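Local atomic coordinates of glucose-binding protein (Thermus thermophilus HB27, PDB entry 2B3F), a protein that binds glucose and galactose and probably serves as the binding protein of a sugar transport system. Residues A86-E91 with W112-N117; G92-Q95 with L101-L104. All coordinates share one frame; numbering follows the deposited sequence.

Following the chain from the N terminus, the first of the four segments, 86-91, lies on helix 85-91, which turns at a Schellman motif and passes directly into the short helix 93-96. Helix 99-105 follows and packs back on it, so interaction 2 closes a small loop between 92-95 and 101-104. After strand 106-107 the chain returns along strand 110-115, where 112-117 meets 86-91 and interaction 1 closes the larger loop. The smaller is nested wholly inside the larger. Their centres lie about 7 Å apart, and Trp93 bridges them, its CZ3 lying 3.6 Å from Val114 CG2. Together they tie three successive helices to a strand of the larger mixed sheet.

Interaction 1. Residues A86-E91 with W112-N117; sequences ALFRQE and WSVPVN
The Phe88 ring reaches the strand with its edge: Ser113 O lies near the ring plane, 3.3 Å from CZ and 3.6 Å from CE1. Val114 approaches the same ring obliquely, its CG2 4.1 Å from CE1. Beyond the two segments, the indole of Trp93 meets the Phe88 ring edge-to-face. The ring's C-H edge carries a slight positive charge, which suits the neighbourhood of a carbonyl oxygen. This matters because Ser113 O is buried with no hydrogen-bond partner in the model; a weak C-H contact is probably a partial compensation. Phe88 leaves its helix with chi1 at -91°, some way from a staggered value, and its ring end comes closer to the strand than its CB does.

Helix 85-91 packs here against strand 110-115, which pairs antiparallel with strand 272-280 in the mixed sheet of this periplasmic binding protein. The contact is buried, with the side chain of Ser113 about 12 Å from the bound galactose. Branched Val114 suits a strand: CG2 sits anti to the carbonyl carbon, on the branch that meets the phenyl ring, and the two side chains slide past each other in opposite directions. Ser113 turns its CB away from the helix, and its hydroxyl is hydrogen-bonded to that of Ser279.

Farther along 86-91, Gln90 NE2 donates to Glu91 OE2 at 2.9 Å and 177°, nearly straight and in the amide plane of Gln90; OE2 accepts with its anti lone pair. The same oxygen forms a salt bridge with Arg297.

Interaction 2. Residues G92-Q95 with L101-L104; sequences GWLQ and LIDL
Apolar contact between Leu94 and Ile102 carries this meeting of helices. Leu94 CD2 fits against two methyls of the isoleucine at once, 4.1 Å from CG2 and 4.1 Å from CD1, and the two side chains cross at about a right angle. Ile102 points its CB at the other segment. Its beta branch spreads the contact: CG2 lies anti to the backbone N, while CG1, at chi1 -62°, swings beside that N and carries CD1 out to the leucine. Leu94 starts out across the line between the segments, but its end comes nearer: with CD1 extended (chi2 -178°), the other branch, CD2, is the one left facing Ile102. Phe88 of helix 85-91 touches both residues, so a third helix adds to the cluster.

The other touch is between a methyl and the backbone: Ile102 CD1 lies 4.1 Å from Trp93 O. The indole of Trp93 leads away from helix 99-105 and packs instead on Leu87 and Val114.

Backbone geometry sets the stage. Gly92 ends helix 85-91 in a Schellman motif, and its positive phi of 72° is most easily adopted by glycine. The turn that follows is loosely bonded, with Gln95 N only weakly linked to Gly92 O at 3.4 Å.

Since the side-chain contact is between methyls, what it contributes is probably dispersion and a partial shielding of hydrocarbon from water, forces that depend on shape more than on direction.

Interaction 1. Residues A86-E91 with W112-N117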
ATOM      1  N   ALA A  86      -8.346  25.022  -6.056  1.00 22.93           N
ATOM      2  CA  ALA A  86      -7.808  26.090  -6.939  1.00 22.98           C
ATOM      3  C   ALA A  86      -6.505  25.664  -7.587  1.00 23.24           C
ATOM      4  O   ALA A  86      -6.259  25.922  -8.764  1.00 23.95           O
ATOM      5  CB  ALA A  86      -7.605  27.367  -6.143  1.00 23.37           C
ATOM      6  N   LEU A  87      -5.654  24.989  -6.804  1.00 22.83           N
ATOM      7  CA  LEU A  87      -4.411  24.448  -7.327  1.00 22.40           C
ATOM      8  C   LEU A  87      -4.688  23.395  -8.393  1.00 21.58           C
ATOM      9  O   LEU A  87      -4.011  23.357  -9.416  1.00 21.68           O
ATOM     10  CB  LEU A  87      -3.559  23.860  -6.187  1.00 22.44           C
ATOM     11  CG  LEU A  87      -2.202  23.310  -6.575  1.00 22.51           C
ATOM     12  CD1 LEU A  87      -1.323  24.412  -7.127  1.00 23.56           C
ATOM     13  CD2 LEU A  87      -1.565  22.672  -5.332  1.00 21.88           C
ATOM     14  N   PHE A  88      -5.676  22.540  -8.157  1.00 21.87           N
ATOM     15  CA  PHE A  88      -6.067  21.533  -9.140  1.00 22.63           C
ATOM     16  C   PHE A  88      -6.494  22.203 -10.446  1.00 23.82           C
ATOM     17  O   PHE A  88      -6.118  21.759 -11.528  1.00 23.93           O
ATOM     18  CB  PHE A  88      -7.172  20.613  -8.601  1.00 21.96           C
ATOM     19  CG  PHE A  88      -6.629  19.383  -7.901  1.00 21.62           C
ATOM     20  CD1 PHE A  88      -6.038  19.489  -6.642  1.00 21.60           C
ATOM     21  CD2 PHE A  88      -6.679  18.146  -8.513  1.00 18.78           C
ATOM     22  CE1 PHE A  88      -5.511  18.355  -6.009  1.00 21.06           C
ATOM     23  CE2 PHE A  88      -6.145  17.002  -7.883  1.00 21.24           C
ATOM     24  CZ  PHE A  88      -5.564  17.130  -6.635  1.00 20.60           C
ATOM     25  N   ARG A  89      -7.266  23.278 -10.334  1.00 25.16           N
ATOM     26  CA  ARG A  89      -7.663  24.015 -11.537  1.00 26.24           C
ATOM     27  C   ARG A  89      -6.443  24.614 -12.227  1.00 25.99           C
ATOM     28  O   ARG A  89      -6.244  24.432 -13.434  1.00 26.19           O
ATOM     29  CB  ARG A  89      -8.657  25.105 -11.184  1.00 26.67           C
ATOM     30  CG  ARG A  89     -10.030  24.562 -10.830  1.00 30.28           C
ATOM     31  CD  ARG A  89     -11.087  25.665 -10.793  1.00 31.94           C
ATOM     32  NE  ARG A  89     -11.032  26.427  -9.546  1.00 37.21           N
ATOM     33  CZ  ARG A  89     -11.590  26.048  -8.389  1.00 39.44           C
ATOM     34  NH1 ARG A  89     -12.281  24.905  -8.293  1.00 41.38           N
ATOM     35  NH2 ARG A  89     -11.469  26.826  -7.311  1.00 39.17           N
ATOM     36  N   GLN A  90      -5.616  25.308 -11.459  1.00 25.89           N
ATOM     37  CA  GLN A  90      -4.405  25.922 -11.992  1.00 25.85           C
ATOM     38  C   GLN A  90      -3.541  24.946 -12.785  1.00 25.62           C
ATOM     39  O   GLN A  90      -3.018  25.288 -13.837  1.00 26.16           O
ATOM     40  CB  GLN A  90      -3.593  26.556 -10.858  1.00 25.69           C
ATOM     41  CG  GLN A  90      -2.180  26.941 -11.247  1.00 26.89           C
ATOM     42  CD  GLN A  90      -1.423  27.597 -10.119  1.00 28.06           C
ATOM     43  OE1 GLN A  90      -1.827  28.648  -9.622  1.00 31.95           O
ATOM     44  NE2 GLN A  90      -0.311  26.979  -9.701  1.00 29.64           N
ATOM     45  N   GLU A  91      -3.374  23.726 -12.262  1.00 24.99           N
ATOM     46  CA  GLU A  91      -2.439  22.746 -12.820  1.00 24.55           C
ATOM     47  C   GLU A  91      -3.056  21.789 -13.850  1.00 24.01           C
ATOM     48  O   GLU A  91      -2.348  20.973 -14.420  1.00 24.59           O
ATOM     49  CB  GLU A  91      -1.801  21.917 -11.681  1.00 24.21           C
ATOM     50  CG  GLU A  91      -0.998  22.744 -10.689  1.00 25.00           C
ATOM     51  CD  GLU A  91       0.275  23.305 -11.280  1.00 26.60           C
ATOM     52  OE1 GLU A  91       1.008  22.551 -11.960  1.00 25.79           O
ATOM     53  OE2 GLU A  91       0.545  24.516 -11.055  1.00 27.83           O
ATOM     54  N   TRP A 112      -8.226  17.292  -1.386  1.00 17.69           N
ATOM     55  CA  TRP A 112      -7.438  17.419  -0.156  1.00 17.36           C
ATOM     56  C   TRP A 112      -5.994  16.936  -0.216  1.00 16.20           C
ATOM     57  O   TRP A 112      -5.230  17.167   0.726  1.00 15.94           O
ATOM     58  CB  TRP A 112      -8.197  16.754   1.008  1.00 16.98           C
ATOM     59  CG  TRP A 112      -9.578  17.322   1.165  1.00 17.14           C
ATOM     60  CD1 TRP A 112     -10.740  16.777   0.720  1.00 18.12           C
ATOM     61  CD2 TRP A 112      -9.923  18.570   1.778  1.00 16.69           C
ATOM     62  NE1 TRP A 112     -11.811  17.602   1.039  1.00 17.83           N
ATOM     63  CE2 TRP A 112     -11.332  18.708   1.692  1.00 18.43           C
ATOM     64  CE3 TRP A 112      -9.176  19.585   2.395  1.00 18.12           C
ATOM     65  CZ2 TRP A 112     -12.007  19.828   2.184  1.00 18.08           C
ATOM     66  CZ3 TRP A 112      -9.848  20.689   2.904  1.00 18.24           C
ATOM     67  CH2 TRP A 112     -11.254  20.796   2.796  1.00 17.88           C
ATOM     68  N   SER A 113      -5.607  16.289  -1.307  1.00 16.15           N
ATOM     69  CA  SER A 113      -4.204  15.901  -1.502  1.00 16.26           C
ATOM     70  C   SER A 113      -3.905  15.675  -2.978  1.00 16.53           C
ATOM     71  O   SER A 113      -4.821  15.645  -3.815  1.00 15.56           O
ATOM     72  CB  SER A 113      -3.853  14.640  -0.697  1.00 16.09           C
ATOM     73  OG  SER A 113      -4.509  13.526  -1.251  1.00 16.78           O
ATOM     74  N   VAL A 114      -2.621  15.513  -3.283  1.00 15.86           N
ATOM     75  CA  VAL A 114      -2.143  15.310  -4.640  1.00 16.20           C
ATOM     76  C   VAL A 114      -1.490  13.937  -4.729  1.00 16.41           C
ATOM     77  O   VAL A 114      -0.458  13.708  -4.081  1.00 14.91           O
ATOM     78  CB  VAL A 114      -1.098  16.376  -5.029  1.00 17.18           C
ATOM     79  CG1 VAL A 114      -0.668  16.213  -6.494  1.00 18.38           C
ATOM     80  CG2 VAL A 114      -1.639  17.772  -4.709  1.00 17.85           C
ATOM     81  N   PRO A 115      -2.082  13.025  -5.510  1.00 16.86           N
ATOM     82  CA  PRO A 115      -1.502  11.686  -5.665  1.00 16.77           C
ATOM     83  C   PRO A 115      -0.194  11.686  -6.438  1.00 17.09           C
ATOM     84  O   PRO A 115      -0.081  12.356  -7.471  1.00 16.21           O
ATOM     85  CB  PRO A 115      -2.572  10.903  -6.419  1.00 17.37           C
ATOM     86  CG  PRO A 115      -3.766  11.793  -6.484  1.00 19.09           C
ATOM     87  CD  PRO A 115      -3.341  13.178  -6.274  1.00 17.38           C
ATOM     88  N   VAL A 116       0.795  10.948  -5.946  1.00 15.99           N
ATOM     89  CA  VAL A 116       2.079  10.836  -6.623  1.00 15.87           C
ATOM     90  C   VAL A 116       2.248   9.526  -7.375  1.00 15.34           C
ATOM     91  O   VAL A 116       3.100   9.414  -8.244  1.00 15.94           O
ATOM     92  CB  VAL A 116       3.262  11.090  -5.665  1.00 16.13           C
ATOM     93  CG1 VAL A 116       3.396  10.003  -4.622  1.00 18.63           C
ATOM     94  CG2 VAL A 116       4.582  11.237  -6.465  1.00 17.10           C
ATOM     95  N   ASN A 117       1.441   8.526  -7.027  1.00 14.89           N
ATOM     96  CA  ASN A 117       1.610   7.199  -7.554  1.00 14.56           C
ATOM     97  C   ASN A 117       0.349   6.355  -7.416  1.00 14.47           C
ATOM     98  O   ASN A 117      -0.685   6.801  -6.882  1.00 13.95           O
ATOM     99  CB  ASN A 117       2.798   6.499  -6.854  1.00 14.25           C
ATOM    100  CG  ASN A 117       2.535   6.208  -5.379  1.00 15.16           C
ATOM    101  OD1 ASN A 117       1.436   6.391  -4.886  1.00 16.45           O
ATOM    102  ND2 ASN A 117       3.566   5.733  -4.673  1.00 15.99           N
TER

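Interaction 2. Residues G92-Q95 with L101-L104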
ATOM      1  N   GLY A  92      -4.361  21.885 -14.087  1.00 24.11           N
ATOM      2  CA  GLY A  92      -5.032  20.998 -15.028  1.00 23.86           C
ATOM      3  C   GLY A  92      -5.173  19.570 -14.521  1.00 23.61           C
ATOM      4  O   GLY A  92      -5.302  18.627 -15.306  1.00 23.86           O
ATOM      5  N   TRP A  93      -5.172  19.396 -13.201  1.00 22.82           N
ATOM      6  CA  TRP A  93      -5.117  18.044 -12.641  1.00 22.17           C
ATOM      7  C   TRP A  93      -6.431  17.266 -12.712  1.00 21.94           C
ATOM      8  O   TRP A  93      -6.422  16.048 -12.623  1.00 21.87           O
ATOM      9  CB  TRP A  93      -4.629  18.074 -11.199  1.00 21.11           C
ATOM     10  CG  TRP A  93      -3.160  18.376 -11.037  1.00 20.10           C
ATOM     11  CD1 TRP A  93      -2.173  18.192 -11.952  1.00 20.15           C
ATOM     12  CD2 TRP A  93      -2.532  18.869  -9.856  1.00 19.09           C
ATOM     13  NE1 TRP A  93      -0.963  18.560 -11.408  1.00 20.48           N
ATOM     14  CE2 TRP A  93      -1.168  18.982 -10.122  1.00 20.49           C
ATOM     15  CE3 TRP A  93      -3.005  19.233  -8.594  1.00 18.79           C
ATOM     16  CZ2 TRP A  93      -0.263  19.450  -9.170  1.00 19.31           C
ATOM     17  CZ3 TRP A  93      -2.118  19.704  -7.666  1.00 19.14           C
ATOM     18  CH2 TRP A  93      -0.761  19.791  -7.949  1.00 18.81           C
ATOM     19  N   LEU A  94      -7.563  17.949 -12.888  1.00 22.38           N
ATOM     20  CA  LEU A  94      -8.845  17.244 -12.988  1.00 22.10           C
ATOM     21  C   LEU A  94      -8.939  16.377 -14.251  1.00 21.61           C
ATOM     22  O   LEU A  94      -9.728  15.432 -14.302  1.00 21.70           O
ATOM     23  CB  LEU A  94     -10.031  18.228 -12.883  1.00 22.42           C
ATOM     24  CG  LEU A  94     -10.212  18.898 -11.516  1.00 24.55           C
ATOM     25  CD1 LEU A  94     -11.428  19.804 -11.507  1.00 27.22           C
ATOM     26  CD2 LEU A  94     -10.340  17.844 -10.422  1.00 25.71           C
ATOM     27  N   GLN A  95      -8.124  16.686 -15.261  1.00 21.63           N
ATOM     28  CA  GLN A  95      -8.037  15.890 -16.470  1.00 21.68           C
ATOM     29  C   GLN A  95      -6.831  14.977 -16.473  1.00 21.49           C
ATOM     30  O   GLN A  95      -6.795  14.002 -17.217  1.00 22.24           O
ATOM     31  CB  GLN A  95      -7.972  16.797 -17.720  1.00 22.86           C
ATOM     32  CG  GLN A  95      -9.273  17.574 -18.014  1.00 24.13           C
ATOM     33  CD  GLN A  95      -9.499  18.728 -17.071  1.00 26.14           C
ATOM     34  OE1 GLN A  95      -8.604  19.543 -16.840  1.00 29.74           O
ATOM     35  NE2 GLN A  95     -10.701  18.809 -16.521  1.00 28.31           N
ATOM     36  N   LEU A 101      -9.693   8.111  -8.888  1.00 20.55           N
ATOM     37  CA  LEU A 101      -8.668   8.654  -7.988  1.00 20.10           C
ATOM     38  C   LEU A 101      -9.057  10.035  -7.458  1.00 19.42           C
ATOM     39  O   LEU A 101      -8.921  10.307  -6.268  1.00 18.98           O
ATOM     40  CB  LEU A 101      -7.312   8.692  -8.689  1.00 20.15           C
ATOM     41  CG  LEU A 101      -6.109   9.068  -7.840  1.00 19.71           C
ATOM     42  CD1 LEU A 101      -5.929   8.130  -6.637  1.00 20.19           C
ATOM     43  CD2 LEU A 101      -4.856   9.052  -8.712  1.00 19.00           C
ATOM     44  N   ILE A 102      -9.566  10.909  -8.331  1.00 19.51           N
ATOM     45  CA  ILE A 102     -10.065  12.203  -7.880  1.00 19.87           C
ATOM     46  C   ILE A 102     -11.138  12.001  -6.802  1.00 19.07           C
ATOM     47  O   ILE A 102     -11.186  12.723  -5.801  1.00 18.70           O
ATOM     48  CB  ILE A 102     -10.644  13.062  -9.053  1.00 20.25           C
ATOM     49  CG1 ILE A 102      -9.562  13.386 -10.093  1.00 21.47           C
ATOM     50  CG2 ILE A 102     -11.252  14.367  -8.517  1.00 20.34           C
ATOM     51  CD1 ILE A 102      -8.488  14.299  -9.602  1.00 23.90           C
ATOM     52  N   ASP A 103     -11.991  11.003  -7.006  1.00 19.71           N
ATOM     53  CA  ASP A 103     -13.039  10.733  -6.031  1.00 20.76           C
ATOM     54  C   ASP A 103     -12.475  10.397  -4.651  1.00 20.14           C
ATOM     55  O   ASP A 103     -13.000  10.867  -3.658  1.00 20.70           O
ATOM     56  CB  ASP A 103     -13.949   9.608  -6.509  1.00 21.89           C
ATOM     57  CG  ASP A 103     -14.817  10.001  -7.707  1.00 25.39           C
ATOM     58  OD1 ASP A 103     -15.014  11.215  -7.987  1.00 29.58           O
ATOM     59  OD2 ASP A 103     -15.328   9.068  -8.367  1.00 31.72           O
ATOM     60  N   LEU A 104     -11.384   9.629  -4.584  1.00 19.98           N
ATOM     61  CA  LEU A 104     -10.793   9.221  -3.290  1.00 19.95           C
ATOM     62  C   LEU A 104     -10.203  10.358  -2.495  1.00 19.96           C
ATOM     63  O   LEU A 104     -10.066  10.262  -1.276  1.00 19.74           O
ATOM     64  CB  LEU A 104      -9.663   8.216  -3.500  1.00 19.83           C
ATOM     65  CG  LEU A 104      -9.990   6.796  -3.884  1.00 22.04           C
ATOM     66  CD1 LEU A 104      -8.703   6.046  -4.080  1.00 22.14           C
ATOM     67  CD2 LEU A 104     -10.844   6.115  -2.814  1.00 22.10           C
TER